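Side-chain contacts in beta-N-acetylhexosaminidase (Thermotoga neapolitana, PDB 5BZA), which probably hydrolyses terminal non-reducing N-acetyl-D-hexosamine residues from N-acetyl-beta-D-hexosaminides, as a glycoside hydrolase of family 3: residues 76-81 with 93-98; 111-116 with 148-153; 371-376 with 457-462. All blocks are in the same frame, centred on the assembly; numbering follows the deposited sequence.

Interaction 1 (76-81 with 93-98)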
loop_
_atom_site.group_PDB
_atom_site.type_symbol
_atom_site.label_atom_id
_atom_site.label_comp_id
_atom_site.label_asym_id
_atom_site.label_seq_id
_atom_site.Cartn_x
_atom_site.Cartn_y
_atom_site.Cartn_z
ATOM N N PRO B 76 -1.093 -5.636 0.895
ATOM C CA PRO B 76 -0.461 -6.582 -0.044
ATOM C C PRO B 76 -1.459 -7.608 -0.559
ATOM O O PRO B 76 -2.344 -8.059 0.169
ATOM C CB PRO B 76 0.651 -7.266 0.764
ATOM C CG PRO B 76 0.555 -6.722 2.178
ATOM C CD PRO B 76 -0.458 -5.584 2.219
ATOM N N SER B 77 -1.288 -7.960 -1.824
ATOM C CA SER B 77 -2.134 -8.915 -2.507
ATOM C C SER B 77 -2.129 -10.348 -1.912
ATOM O O SER B 77 -1.100 -10.903 -1.489
ATOM C CB SER B 77 -1.726 -8.958 -3.981
ATOM O OG SER B 77 -2.580 -9.835 -4.673
ATOM N N PHE B 78 -3.318 -10.946 -1.913
ATOM C CA PHE B 78 -3.535 -12.241 -1.293
ATOM C C PHE B 78 -4.047 -13.221 -2.364
ATOM O O PHE B 78 -4.766 -12.811 -3.270
ATOM C CB PHE B 78 -4.514 -12.043 -0.118
ATOM C CG PHE B 78 -4.726 -13.245 0.731
ATOM C CD1 PHE B 78 -3.691 -13.815 1.429
ATOM C CD2 PHE B 78 -6.001 -13.767 0.889
ATOM C CE1 PHE B 78 -3.905 -14.918 2.216
ATOM C CE2 PHE B 78 -6.221 -14.880 1.685
ATOM C CZ PHE B 78 -5.181 -15.449 2.366
ATOM N N PRO B 79 -3.625 -14.493 -2.300
ATOM C CA PRO B 79 -4.152 -15.493 -3.250
ATOM C C PRO B 79 -5.677 -15.514 -3.265
ATOM O O PRO B 79 -6.264 -15.643 -4.336
ATOM C CB PRO B 79 -3.602 -16.819 -2.720
ATOM C CG PRO B 79 -2.337 -16.432 -2.011
ATOM C CD PRO B 79 -2.622 -15.074 -1.390
ATOM N N GLY B 80 -6.299 -15.313 -2.106
ATOM C CA GLY B 80 -7.746 -15.224 -2.040
ATOM C C GLY B 80 -8.414 -16.340 -1.256
ATOM O O GLY B 80 -7.770 -17.271 -0.760
ATOM N N ASN B 81 -9.733 -16.238 -1.112
ATOM C CA ASN B 81 -10.457 -17.197 -0.258
ATOM C C ASN B 81 -10.300 -18.655 -0.644
ATOM O O ASN B 81 -10.213 -19.508 0.236
ATOM C CB ASN B 81 -11.941 -16.838 -0.198
ATOM C CG ASN B 81 -12.214 -15.756 0.838
ATOM O OD1 ASN B 81 -11.282 -15.111 1.346
ATOM N ND2 ASN B 81 -13.478 -15.558 1.163
ATOM N N GLY B 93 -7.131 -15.675 9.489
ATOM C CA GLY B 93 -7.225 -14.675 10.542
ATOM C C GLY B 93 -6.019 -13.717 10.512
ATOM O O GLY B 93 -6.192 -12.505 10.653
ATOM N N ARG B 94 -4.811 -14.254 10.328
ATOM C CA ARG B 94 -3.594 -13.409 10.285
ATOM C C ARG B 94 -3.634 -12.444 9.075
ATOM O O ARG B 94 -3.319 -11.239 9.198
ATOM C CB ARG B 94 -2.336 -14.294 10.257
ATOM C CG ARG B 94 -2.122 -15.149 11.527
ATOM C CD ARG B 94 -0.733 -15.842 11.585
ATOM N NE ARG B 94 -0.588 -16.614 12.840
ATOM C CZ ARG B 94 0.002 -17.816 12.970
ATOM N NH1 ARG B 94 0.502 -18.464 11.919
ATOM N NH2 ARG B 94 0.050 -18.402 14.172
ATOM N N TYR B 95 -4.064 -12.942 7.921
ATOM C CA TYR B 95 -4.168 -12.064 6.777
ATOM C C TYR B 95 -5.197 -10.949 7.067
ATOM O O TYR B 95 -4.995 -9.788 6.735
ATOM C CB TYR B 95 -4.595 -12.831 5.531
ATOM C CG TYR B 95 -5.146 -11.903 4.477
ATOM C CD1 TYR B 95 -4.302 -11.054 3.765
ATOM C CD2 TYR B 95 -6.524 -11.807 4.253
ATOM C CE1 TYR B 95 -4.804 -10.167 2.809
ATOM C CE2 TYR B 95 -7.030 -10.925 3.330
ATOM C CZ TYR B 95 -6.164 -10.101 2.602
ATOM O OH TYR B 95 -6.686 -9.236 1.657
ATOM N N CYS B 96 -6.343 -11.314 7.624
ATOM C CA CYS B 96 -7.383 -10.313 7.810
ATOM C C CYS B 96 -6.975 -9.338 8.926
ATOM O O CYS B 96 -7.377 -8.175 8.955
ATOM C CB CYS B 96 -8.738 -10.979 8.106
ATOM S SG CYS B 96 -9.426 -11.843 6.666
ATOM N N GLU B 97 -6.184 -9.802 9.864
ATOM C CA GLU B 97 -5.696 -8.846 10.850
ATOM C C GLU B 97 -4.717 -7.829 10.236
ATOM O O GLU B 97 -4.747 -6.645 10.588
ATOM C CB GLU B 97 -5.018 -9.519 12.024
ATOM C CG GLU B 97 -4.728 -8.495 13.120
ATOM C CD GLU B 97 -3.969 -9.071 14.286
ATOM O OE1 GLU B 97 -3.581 -10.273 14.235
ATOM O OE2 GLU B 97 -3.786 -8.310 15.264
ATOM N N MET B 98 -3.817 -8.331 9.398
ATOM C CA MET B 98 -2.847 -7.522 8.675
ATOM C C MET B 98 -3.600 -6.471 7.849
ATOM O O MET B 98 -3.333 -5.250 7.940
ATOM C CB MET B 98 -2.006 -8.429 7.776
ATOM C CG MET B 98 -0.884 -7.743 6.992
ATOM S SD MET B 98 -0.491 -8.536 5.405
ATOM C CE MET B 98 -1.888 -7.966 4.458
HETATM O O HOH W 1 -5.078 -8.482 -0.325
#
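F78, in the loop segment 76-81, which runs into helix 81-85, lies across from Y95 on the helical turns 93-98, their CA atoms 8.1 Å apart, and P76 lies across from M98, CA atoms 9.1 Å apart. The two rings form a face-to-face stack: centroids are 4.0 Å apart and the planes are only 9° from parallel. The overlap is slightly displaced, so CG of each residue sits over the middle of the other's ring, and F78 CB comes within 3.5 Å of Y95 CE1. With CG anti to the backbone N in both residues (chi1 -173° in F78, 161° in Y95), each ring is carried out toward the other segment. At the other end of the contact the M98 chain bends at chi3, and its methyl CE reaches the CG and CD atoms of the proline, 3.6 Å from P76 CG.

The phenol oxygen is tied back to the loop through one water, which accepts from Y95 OH at 2.7 Å and donates to P76 O at 2.8 Å. E70 grips the loop through F78 N and S77 OG, while L324 of the second subunit packs on Y95, placing the stack beside the dimer interface. Direct contact between the segments is thus apolar and aromatic, and the buried hydroxyl and carbonyl are satisfied by sharing a water.

Interaction 2 (111-116 with 148-153)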
loop_
_atom_site.group_PDB
_atom_site.type_symbol
_atom_site.label_atom_id
_atom_site.label_comp_id
_atom_site.label_asym_id
_atom_site.label_seq_id
_atom_site.Cartn_x
_atom_site.Cartn_y
_atom_site.Cartn_z
ATOM N N VAL B 111 -14.994 -3.248 6.471
ATOM C CA VAL B 111 -14.690 -3.853 5.208
ATOM C C VAL B 111 -15.902 -4.732 4.795
ATOM O O VAL B 111 -16.504 -5.441 5.604
ATOM C CB VAL B 111 -13.394 -4.676 5.288
ATOM C CG1 VAL B 111 -13.579 -5.893 6.241
ATOM C CG2 VAL B 111 -12.918 -5.081 3.889
ATOM N N PHE B 112 -16.239 -4.677 3.513
ATOM C CA PHE B 112 -17.315 -5.499 2.982
ATOM C C PHE B 112 -16.695 -6.861 2.660
ATOM O O PHE B 112 -16.558 -7.235 1.486
ATOM C CB PHE B 112 -17.961 -4.836 1.762
ATOM C CG PHE B 112 -18.776 -3.610 2.100
ATOM C CD1 PHE B 112 -19.227 -3.394 3.375
ATOM C CD2 PHE B 112 -19.125 -2.693 1.115
ATOM C CE1 PHE B 112 -20.019 -2.279 3.693
ATOM C CE2 PHE B 112 -19.915 -1.564 1.425
ATOM C CZ PHE B 112 -20.353 -1.361 2.731
ATOM N N ALA B 113 -16.337 -7.573 3.731
ATOM C CA ALA B 113 -15.758 -8.902 3.683
ATOM C C ALA B 113 -15.870 -9.474 5.104
ATOM O O ALA B 113 -16.090 -8.702 6.037
ATOM C CB ALA B 113 -14.335 -8.849 3.241
ATOM N N PRO B 114 -15.755 -10.803 5.279
ATOM C CA PRO B 114 -15.537 -11.885 4.305
ATOM C C PRO B 114 -16.798 -12.367 3.552
ATOM O O PRO B 114 -17.930 -12.189 3.995
ATOM C CB PRO B 114 -14.993 -13.031 5.178
ATOM C CG PRO B 114 -15.703 -12.850 6.452
ATOM C CD PRO B 114 -15.864 -11.343 6.650
ATOM N N VAL B 115 -16.548 -12.941 2.382
ATOM C CA VAL B 115 -17.507 -13.712 1.612
ATOM C C VAL B 115 -17.700 -15.049 2.282
ATOM O O VAL B 115 -16.715 -15.807 2.462
ATOM C CB VAL B 115 -17.009 -13.940 0.176
ATOM C CG1 VAL B 115 -17.824 -15.099 -0.542
ATOM C CG2 VAL B 115 -17.044 -12.636 -0.577
ATOM N N LEU B 116 -18.958 -15.340 2.650
ATOM C CA LEU B 116 -19.254 -16.618 3.273
ATOM C C LEU B 116 -20.064 -17.554 2.354
ATOM O O LEU B 116 -20.445 -18.659 2.745
ATOM C CB LEU B 116 -19.973 -16.382 4.605
ATOM C CG LEU B 116 -19.249 -15.557 5.683
ATOM C CD1 LEU B 116 -20.079 -15.553 6.963
ATOM C CD2 LEU B 116 -17.856 -16.087 5.923
ATOM N N MET B 148 -12.663 -12.384 13.069
ATOM C CA MET B 148 -11.875 -12.140 14.250
ATOM C C MET B 148 -10.615 -11.312 13.873
ATOM O O MET B 148 -10.313 -10.333 14.528
ATOM C CB MET B 148 -11.488 -13.462 14.930
ATOM C CG MET B 148 -10.825 -13.293 16.294
ATOM S SD MET B 148 -11.908 -12.453 17.514
ATOM C CE MET B 148 -13.174 -13.723 17.874
ATOM N N GLY B 149 -9.927 -11.699 12.800
ATOM C CA GLY B 149 -8.783 -10.959 12.311
ATOM C C GLY B 149 -9.096 -9.503 11.965
ATOM O O GLY B 149 -8.380 -8.595 12.427
ATOM N N TYR B 150 -10.090 -9.269 11.100
ATOM C CA TYR B 150 -10.484 -7.892 10.750
ATOM C C TYR B 150 -10.755 -7.093 12.002
ATOM O O TYR B 150 -10.327 -5.942 12.172
ATOM C CB TYR B 150 -11.738 -7.863 9.877
ATOM C CG TYR B 150 -11.512 -8.217 8.435
ATOM C CD1 TYR B 150 -10.426 -7.695 7.722
ATOM C CD2 TYR B 150 -12.389 -9.110 7.777
ATOM C CE1 TYR B 150 -10.221 -8.049 6.396
ATOM C CE2 TYR B 150 -12.203 -9.461 6.458
ATOM C CZ TYR B 150 -11.120 -8.923 5.759
ATOM O OH TYR B 150 -10.917 -9.268 4.427
ATOM N N PHE B 151 -11.514 -7.715 12.882
ATOM C CA PHE B 151 -11.876 -7.076 14.123
ATOM C C PHE B 151 -10.651 -6.704 15.005
ATOM O O PHE B 151 -10.537 -5.570 15.471
ATOM C CB PHE B 151 -12.821 -8.013 14.853
ATOM C CG PHE B 151 -13.524 -7.386 15.963
ATOM C CD1 PHE B 151 -14.436 -6.374 15.704
ATOM C CD2 PHE B 151 -13.348 -7.842 17.265
ATOM C CE1 PHE B 151 -15.130 -5.771 16.735
ATOM C CE2 PHE B 151 -14.048 -7.261 18.313
ATOM C CZ PHE B 151 -14.948 -6.225 18.047
ATOM N N LYS B 152 -9.741 -7.653 15.224
ATOM C CA LYS B 152 -8.517 -7.401 15.955
ATOM C C LYS B 152 -7.750 -6.237 15.298
ATOM O O LYS B 152 -7.300 -5.338 15.980
ATOM C CB LYS B 152 -7.634 -8.650 16.001
ATOM C CG LYS B 152 -7.921 -9.709 17.109
ATOM C CD LYS B 152 -6.686 -10.670 17.166
ATOM C CE LYS B 152 -6.712 -11.834 18.191
ATOM N NZ LYS B 152 -7.535 -13.063 17.977
ATOM N N GLY B 153 -7.680 -6.239 13.964
ATOM C CA GLY B 153 -6.993 -5.211 13.213
ATOM C C GLY B 153 -7.625 -3.832 13.299
ATOM O O GLY B 153 -6.965 -2.846 13.006
#
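Y150 has CG anti to the carbonyl carbon (chi1 -77°), which sends its ring off helix 136-153 toward the chain leaving strand 110-111. V111 answers with CG1 tucked between its backbone N and carbonyl carbon (chi1 66°), so that this one methyl, not CG2, is presented to the tyrosine. The side chains cross at about a right angle, and CG1 stands over the centre of the ring face, 3.6 Å from the centroid and 5° off the normal. This is a well-centred CH-pi contact: the methyl lies at nearly equal distances from all six ring carbons.

Farther along the ring, A113 CB touches the phenol oxygen, 3.6 Å from Y150 OH, and also packs against CE2. P114 comes to the ring's edge, its N near the ring plane and 4.0 Å from Y150 CE2. F112 is the centre of an inverse gamma turn, and the peptide bond before P114 is cis; both features fall in the short run of chain that passes the tyrosine.

In the TIM-barrel domain of this glycoside hydrolase, strand 110-111 belongs to the parallel sheet beside strand 156-162, and helix 136-153 is the connection between them: a beta-alpha-beta crossover whose helix packs on the strand it follows through Y150. With an alanine here the tyrosine ring is gone, and V111 CG1 would probably lose the aromatic face it rests on, with a gap opened beside A113 and P114.

M103 of helix 89-106 also meets V111. F112 O accepts from K160 NZ of the neighbouring strand 156-162, and the A113 side chain is about 10 Å from that of H161, a cadmium ligand.

Interaction 3 (371-376 with 457-462)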
loop_
_atom_site.group_PDB
_atom_site.type_symbol
_atom_site.label_atom_id
_atom_site.label_comp_id
_atom_site.label_asym_id
_atom_site.label_seq_id
_atom_site.Cartn_x
_atom_site.Cartn_y
_atom_site.Cartn_z
ATOM N N PRO B 371 -0.638 16.900 -15.647
ATOM C CA PRO B 371 -1.739 17.186 -16.589
ATOM C C PRO B 371 -3.114 16.643 -16.145
ATOM O O PRO B 371 -4.117 17.368 -16.242
ATOM C CB PRO B 371 -1.285 16.497 -17.883
ATOM C CG PRO B 371 0.214 16.510 -17.763
ATOM C CD PRO B 371 0.497 16.248 -16.324
ATOM N N GLU B 372 -3.161 15.397 -15.684
ATOM C CA GLU B 372 -4.411 14.803 -15.198
ATOM C C GLU B 372 -5.024 15.718 -14.138
ATOM O O GLU B 372 -6.190 16.122 -14.248
ATOM C CB GLU B 372 -4.159 13.392 -14.639
ATOM C CG GLU B 372 -5.392 12.667 -14.085
ATOM C CD GLU B 372 -5.034 11.397 -13.296
ATOM O OE1 GLU B 372 -4.465 10.452 -13.903
ATOM O OE2 GLU B 372 -5.282 11.365 -12.054
ATOM N N VAL B 373 -4.211 16.121 -13.170
ATOM C CA VAL B 373 -4.708 16.921 -12.051
ATOM C C VAL B 373 -5.182 18.302 -12.515
ATOM O O VAL B 373 -6.220 18.838 -12.081
ATOM C CB VAL B 373 -3.615 17.101 -10.988
ATOM C CG1 VAL B 373 -4.178 17.851 -9.777
ATOM C CG2 VAL B 373 -3.024 15.749 -10.581
ATOM N N ALA B 374 -4.407 18.886 -13.412
ATOM C CA ALA B 374 -4.727 20.224 -13.890
ATOM C C ALA B 374 -6.059 20.175 -14.604
ATOM O O ALA B 374 -6.883 21.079 -14.444
ATOM C CB ALA B 374 -3.632 20.767 -14.794
ATOM N N LYS B 375 -6.271 19.118 -15.385
ATOM C CA LYS B 375 -7.539 18.966 -16.107
ATOM C C LYS B 375 -8.817 18.948 -15.251
ATOM O O LYS B 375 -9.887 19.346 -15.766
ATOM C CB LYS B 375 -7.486 17.701 -16.962
ATOM C CG LYS B 375 -6.671 17.920 -18.229
ATOM C CD LYS B 375 -6.395 16.635 -18.970
ATOM C CE LYS B 375 -5.606 16.926 -20.235
ATOM N NZ LYS B 375 -4.930 15.703 -20.778
ATOM N N ARG B 376 -8.751 18.549 -13.974
ATOM C CA ARG B 376 -9.935 18.629 -13.064
ATOM C C ARG B 376 -10.387 20.056 -12.764
ATOM O O ARG B 376 -11.553 20.316 -12.440
ATOM C CB ARG B 376 -9.639 17.945 -11.726
ATOM C CG ARG B 376 -9.249 16.498 -11.846
ATOM C CD ARG B 376 -9.261 15.801 -10.483
ATOM N NE ARG B 376 -10.584 15.774 -9.847
ATOM C CZ ARG B 376 -11.469 14.777 -9.964
ATOM N NH1 ARG B 376 -11.187 13.692 -10.681
ATOM N NH2 ARG B 376 -12.627 14.863 -9.336
ATOM N N LYS B 457 -3.623 20.557 -4.538
ATOM C CA LYS B 457 -3.917 21.591 -3.557
ATOM C C LYS B 457 -3.543 22.988 -4.072
ATOM O O LYS B 457 -4.207 23.977 -3.741
ATOM C CB LYS B 457 -3.195 21.312 -2.240
ATOM C CG LYS B 457 -3.849 20.217 -1.427
ATOM C CD LYS B 457 -5.292 20.598 -1.068
ATOM C CE LYS B 457 -6.087 19.422 -0.521
ATOM N NZ LYS B 457 -7.428 19.839 -0.040
ATOM N N SER B 458 -2.511 23.070 -4.916
ATOM C CA SER B 458 -2.100 24.380 -5.440
ATOM C C SER B 458 -3.190 24.895 -6.394
ATOM O O SER B 458 -3.520 26.093 -6.358
ATOM C CB SER B 458 -0.713 24.308 -6.099
ATOM O OG SER B 458 -0.741 23.898 -7.457
ATOM N N PHE B 459 -3.798 24.001 -7.185
ATOM C CA PHE B 459 -4.893 24.435 -8.055
ATOM C C PHE B 459 -6.077 24.889 -7.205
ATOM O O PHE B 459 -6.726 25.913 -7.503
ATOM C CB PHE B 459 -5.305 23.337 -9.040
ATOM C CG PHE B 459 -4.216 22.950 -9.989
ATOM C CD1 PHE B 459 -3.328 23.908 -10.477
ATOM C CD2 PHE B 459 -4.052 21.639 -10.380
ATOM C CE1 PHE B 459 -2.317 23.561 -11.332
ATOM C CE2 PHE B 459 -3.038 21.277 -11.253
ATOM C CZ PHE B 459 -2.169 22.240 -11.735
ATOM N N GLN B 460 -6.357 24.143 -6.140
ATOM C CA GLN B 460 -7.462 24.521 -5.250
ATOM C C GLN B 460 -7.270 25.905 -4.649
ATOM O O GLN B 460 -8.210 26.731 -4.599
ATOM C CB GLN B 460 -7.620 23.510 -4.116
ATOM C CG GLN B 460 -8.437 22.271 -4.467
ATOM C CD GLN B 460 -8.794 21.447 -3.236
ATOM O OE1 GLN B 460 -8.058 21.442 -2.246
ATOM N NE2 GLN B 460 -9.940 20.746 -3.293
ATOM N N HIS B 461 -6.042 26.161 -4.213
ATOM C CA HIS B 461 -5.708 27.418 -3.557
ATOM C C HIS B 461 -5.782 28.555 -4.550
ATOM O O HIS B 461 -6.277 29.633 -4.249
ATOM C CB HIS B 461 -4.326 27.341 -2.910
ATOM C CG HIS B 461 -4.385 26.997 -1.454
ATOM N ND1 HIS B 461 -4.678 27.930 -0.481
ATOM C CD2 HIS B 461 -4.207 25.823 -0.805
ATOM C CE1 HIS B 461 -4.707 27.338 0.700
ATOM N NE2 HIS B 461 -4.415 26.060 0.533
ATOM N N LEU B 462 -5.301 28.269 -5.748
ATOM C CA LEU B 462 -5.314 29.213 -6.836
ATOM C C LEU B 462 -6.716 29.688 -7.094
ATOM O O LEU B 462 -6.968 30.898 -7.105
ATOM C CB LEU B 462 -4.738 28.565 -8.090
ATOM C CG LEU B 462 -4.477 29.458 -9.292
ATOM C CD1 LEU B 462 -3.527 30.575 -8.855
ATOM C CD2 LEU B 462 -3.852 28.645 -10.425
#
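This is a buried helix-to-helix packing contact in the C-terminal domain, where F459 of helix 452-463 rests against V373 and A374 of helix 364-377. The helices come close at this point, the CA atoms of A374 and F459 being 7.2 Å apart. The small alanine is consistent with so close an approach: F459 CE2 lies against A374, 3.3 Å from A374 CA, with A374 CB alongside at 3.6 Å from the same ring atom. V373 comes from another side. Its CG1 approaches near the plane of the phenyl ring, at the edge, 3.8 Å from F459 CD2. F459 has CG anti to the carbonyl carbon (chi1 -63°), which turns the ring across to the neighbouring helix.

Both helices flank the mixed sheet of this domain, whose parallel strands include 347-352, 399-404 and 425-429; helix 364-377 joins strand 347-352 to strand 380-386 as a beta-alpha-beta crossover. F403 of strand 399-404 touches F459 as well, and the F378 ring meets it edge-to-face, so the phenyl group is shared between the helices and the sheet.

Along helix 452-463, on a side turned from the ring, K457 NZ donates to Q460 OE1 at 2.8 Å, tilted 15° from the carbonyl plane. The same ammonium group also forms salt bridges to D47 of helix 42-54 and to E330 of helix 323-331.

How the interactions relate
Interactions 1 and 2 are neighbours in the TIM-barrel domain, their centres 10 Å apart, and they follow one another along the chain. They touch where helix 89-106, which supplies 93-98, packs on helix 136-153, which supplies 148-153: C96 O lies 3.3 Å from Y150 CD1, and E97 CB rests on G149 O. Two successive barrel helices are thus joined to each other and, through their aromatic side chains, to the loops that follow strands 59-62 and 110-111. Interaction 3 comes last, in the C-terminal domain, its centre 36 and 37 Å from theirs. With nearest atoms about 21 Å or more away, it joins helices 364-377 and 452-463 beside the mixed sheet of that domain.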